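Local coordinates for endo-alpha-mannosidase (PDB 4AD0), which probably hydrolyses internal alpha-mannosidic linkages of glycans, as an endo-alpha-mannosidase of glycoside hydrolase family 99, at residues T42-Y47 with G118-T123. Residues are numbered along the deposited sequence; the frame is centred on the assembly and turned at random.
Sequences TISFYY and GVLSVT
I43 and V119 lie side by side and point the same way. CG1 of I43 rests 3.6 Å from CB of V119. The other branch, CG2 of I43, is anti to the backbone N and meets CB of S121 at 3.7 Å. With an alanine in place of I43, both branches are gone, and a gap is likely to open beside V119 and S121. F45 brings its CD1 within 3.8 Å of CB of S121.

I43, F45, V119 and S121 point into the barrel. Strands 42-46 and 117-124 are the first and second of an eight-stranded parallel TIM barrel, the fold of this glycoside hydrolase family. The backbones pair in register, I43 with V119 through Y46 with V122. Y46 is gripped at both backbone polar atoms: its N donates to O of S121, and its O accepts from N of T123 at 3.0 Å.

S44, Y46, L120 and V122 face the outer helices 102-115 and 133-145. Two aliphatic groups meet the Y46 ring, from different directions. CD2 of L120 reaches CD2 of Y46 at 3.6 Å, obliquely to the ring, while CG2 of V122 lies at the ring edge near CD1. CG of Y46 is anti to the backbone N (chi1 -177°), which carries the ring to L120 and V122. OG of S44 is buried near L120 without a hydrogen-bond partner.

Just past the C-terminal end of strand 42-46, Y47 and T123 cross at about a right angle. CD2 of Y47 lies 3.6 Å from CB of T123. In TIM-barrel enzymes this end carries the active site, and a bound B3P, probably from the crystallisation liquor, is consistent with a pocket there. OG1 of T123 hydrogen-bonds E154, whereas OH of Y47 bonds Y248 and B3P.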
ATOM      1  N   THR A  42      -9.081   4.833  -3.879  1.00 25.84           N
ATOM      2  CA  THR A  42      -8.038   3.960  -4.429  1.00 24.93           C
ATOM      3  C   THR A  42      -6.699   4.298  -3.787  1.00 24.21           C
ATOM      4  O   THR A  42      -6.205   5.418  -3.920  1.00 24.80           O
ATOM      5  CB  THR A  42      -7.924   4.111  -5.960  1.00 24.94           C
ATOM      6  OG1 THR A  42      -9.147   3.678  -6.571  1.00 25.02           O
ATOM      7  CG2 THR A  42      -6.777   3.275  -6.508  1.00 24.69           C
ATOM      8  N   ILE A  43      -6.108   3.329  -3.088  1.00 24.37           N
ATOM      9  CA  ILE A  43      -4.863   3.578  -2.353  1.00 22.48           C
ATOM     10  C   ILE A  43      -3.681   2.702  -2.802  1.00 21.98           C
ATOM     11  O   ILE A  43      -3.760   1.470  -2.753  1.00 22.45           O
ATOM     12  CB  ILE A  43      -5.091   3.394  -0.835  1.00 23.61           C
ATOM     13  CG1 ILE A  43      -6.352   4.161  -0.396  1.00 24.63           C
ATOM     14  CG2 ILE A  43      -3.877   3.853  -0.054  1.00 21.75           C
ATOM     15  CD1 ILE A  43      -7.176   3.461   0.656  1.00 24.23           C
ATOM     16  N   SER A  44      -2.577   3.334  -3.203  1.00 20.36           N
ATOM     17  CA  SER A  44      -1.336   2.582  -3.461  1.00 19.76           C
ATOM     18  C   SER A  44      -0.461   2.439  -2.205  1.00 19.53           C
ATOM     19  O   SER A  44      -0.419   3.328  -1.354  1.00 19.99           O
ATOM     20  CB  SER A  44      -0.523   3.213  -4.597  1.00 20.33           C
ATOM     21  OG  SER A  44       0.109   4.418  -4.166  1.00 19.60           O
ATOM     22  N   PHE A  45       0.232   1.309  -2.100  1.00 18.07           N
ATOM     23  CA  PHE A  45       1.259   1.127  -1.095  1.00 18.13           C
ATOM     24  C   PHE A  45       2.550   1.660  -1.675  1.00 19.03           C
ATOM     25  O   PHE A  45       2.981   1.211  -2.749  1.00 18.41           O
ATOM     26  CB  PHE A  45       1.366  -0.357  -0.710  1.00 16.78           C
ATOM     27  CG  PHE A  45       0.158  -0.864   0.044  1.00 16.80           C
ATOM     28  CD1 PHE A  45      -0.255  -0.235   1.209  1.00 15.94           C
ATOM     29  CD2 PHE A  45      -0.586  -1.948  -0.439  1.00 16.79           C
ATOM     30  CE1 PHE A  45      -1.379  -0.679   1.897  1.00 15.94           C
ATOM     31  CE2 PHE A  45      -1.711  -2.406   0.255  1.00 16.97           C
ATOM     32  CZ  PHE A  45      -2.101  -1.769   1.426  1.00 16.07           C
ATOM     33  N   TYR A  46       3.125   2.637  -0.963  1.00 19.44           N
ATOM     34  CA  TYR A  46       4.279   3.424  -1.405  1.00 19.58           C
ATOM     35  C   TYR A  46       5.464   3.214  -0.445  1.00 20.28           C
ATOM     36  O   TYR A  46       5.315   3.253   0.787  1.00 20.81           O
ATOM     37  CB  TYR A  46       3.926   4.932  -1.441  1.00 19.14           C
ATOM     38  CG  TYR A  46       5.044   5.831  -1.960  1.00 17.71           C
ATOM     39  CD1 TYR A  46       6.031   6.340  -1.107  1.00 17.58           C
ATOM     40  CD2 TYR A  46       5.093   6.194  -3.310  1.00 17.47           C
ATOM     41  CE1 TYR A  46       7.056   7.162  -1.598  1.00 16.55           C
ATOM     42  CE2 TYR A  46       6.093   7.012  -3.806  1.00 16.57           C
ATOM     43  CZ  TYR A  46       7.071   7.480  -2.953  1.00 17.17           C
ATOM     44  OH  TYR A  46       8.035   8.280  -3.474  1.00 18.10           O
ATOM     45  N   TYR A  47       6.643   3.022  -1.024  1.00 19.48           N
ATOM     46  CA  TYR A  47       7.861   2.831  -0.249  1.00 18.07           C
ATOM     47  C   TYR A  47       8.818   3.991  -0.476  1.00 18.23           C
ATOM     48  O   TYR A  47       8.976   4.474  -1.595  1.00 17.79           O
ATOM     49  CB  TYR A  47       8.434   1.439  -0.551  1.00 18.12           C
ATOM     50  CG  TYR A  47       7.355   0.401  -0.214  1.00 18.64           C
ATOM     51  CD1 TYR A  47       6.307   0.125  -1.108  1.00 18.60           C
ATOM     52  CD2 TYR A  47       7.330  -0.222   1.034  1.00 17.53           C
ATOM     53  CE1 TYR A  47       5.273  -0.787  -0.766  1.00 17.58           C
ATOM     54  CE2 TYR A  47       6.328  -1.131   1.374  1.00 17.19           C
ATOM     55  CZ  TYR A  47       5.309  -1.405   0.485  1.00 18.37           C
ATOM     56  OH  TYR A  47       4.332  -2.308   0.859  1.00 18.71           O
ATOM     57  N   GLY A 118      -5.592   8.511  -6.057  1.00 18.87           N
ATOM     58  CA  GLY A 118      -5.640   9.710  -5.213  1.00 20.13           C
ATOM     59  C   GLY A 118      -4.990   9.572  -3.843  1.00 20.40           C
ATOM     60  O   GLY A 118      -4.788  10.560  -3.131  1.00 21.45           O
ATOM     61  N   VAL A 119      -4.676   8.345  -3.457  1.00 20.65           N
ATOM     62  CA  VAL A 119      -4.143   8.118  -2.133  1.00 20.66           C
ATOM     63  C   VAL A 119      -2.884   7.289  -2.183  1.00 20.13           C
ATOM     64  O   VAL A 119      -2.808   6.291  -2.908  1.00 21.55           O
ATOM     65  CB  VAL A 119      -5.197   7.521  -1.174  1.00 20.48           C
ATOM     66  CG1 VAL A 119      -4.807   7.787   0.274  1.00 19.18           C
ATOM     67  CG2 VAL A 119      -6.574   8.113  -1.457  1.00 21.32           C
ATOM     68  N   LEU A 120      -1.877   7.744  -1.449  1.00 20.32           N
ATOM     69  CA  LEU A 120      -0.645   6.970  -1.256  1.00 19.70           C
ATOM     70  C   LEU A 120      -0.624   6.531   0.220  1.00 19.05           C
ATOM     71  O   LEU A 120      -1.035   7.284   1.088  1.00 17.53           O
ATOM     72  CB  LEU A 120       0.598   7.792  -1.591  1.00 19.87           C
ATOM     73  CG  LEU A 120       1.023   8.171  -3.010  1.00 21.50           C
ATOM     74  CD1 LEU A 120       0.128   9.273  -3.622  1.00 22.69           C
ATOM     75  CD2 LEU A 120       2.472   8.686  -2.990  1.00 20.04           C
ATOM     76  N   SER A 121      -0.200   5.286   0.473  1.00 19.06           N
ATOM     77  CA  SER A 121      -0.017   4.743   1.825  1.00 19.24           C
ATOM     78  C   SER A 121       1.465   4.476   2.006  1.00 18.12           C
ATOM     79  O   SER A 121       1.989   3.542   1.418  1.00 18.27           O
ATOM     80  CB  SER A 121      -0.795   3.417   1.977  1.00 19.55           C
ATOM     81  OG  SER A 121      -1.166   3.170   3.326  1.00 21.16           O
ATOM     82  N   VAL A 122       2.149   5.296   2.801  1.00 18.46           N
ATOM     83  CA  VAL A 122       3.609   5.241   2.878  1.00 18.15           C
ATOM     84  C   VAL A 122       4.104   4.371   4.046  1.00 19.29           C
ATOM     85  O   VAL A 122       3.723   4.565   5.194  1.00 19.21           O
ATOM     86  CB  VAL A 122       4.263   6.667   2.870  1.00 19.05           C
ATOM     87  CG1 VAL A 122       3.953   7.464   4.149  1.00 19.60           C
ATOM     88  CG2 VAL A 122       5.777   6.580   2.676  1.00 19.39           C
ATOM     89  N   THR A 123       4.933   3.386   3.719  1.00 19.75           N
ATOM     90  CA  THR A 123       5.565   2.519   4.699  1.00 19.73           C
ATOM     91  C   THR A 123       6.132   3.359   5.850  1.00 19.84           C
ATOM     92  O   THR A 123       6.719   4.420   5.624  1.00 18.61           O
ATOM     93  CB  THR A 123       6.635   1.603   4.011  1.00 20.75           C
ATOM     94  OG1 THR A 123       6.839   0.427   4.801  1.00 22.23           O
ATOM     95  CG2 THR A 123       7.979   2.329   3.769  1.00 20.29           C
TER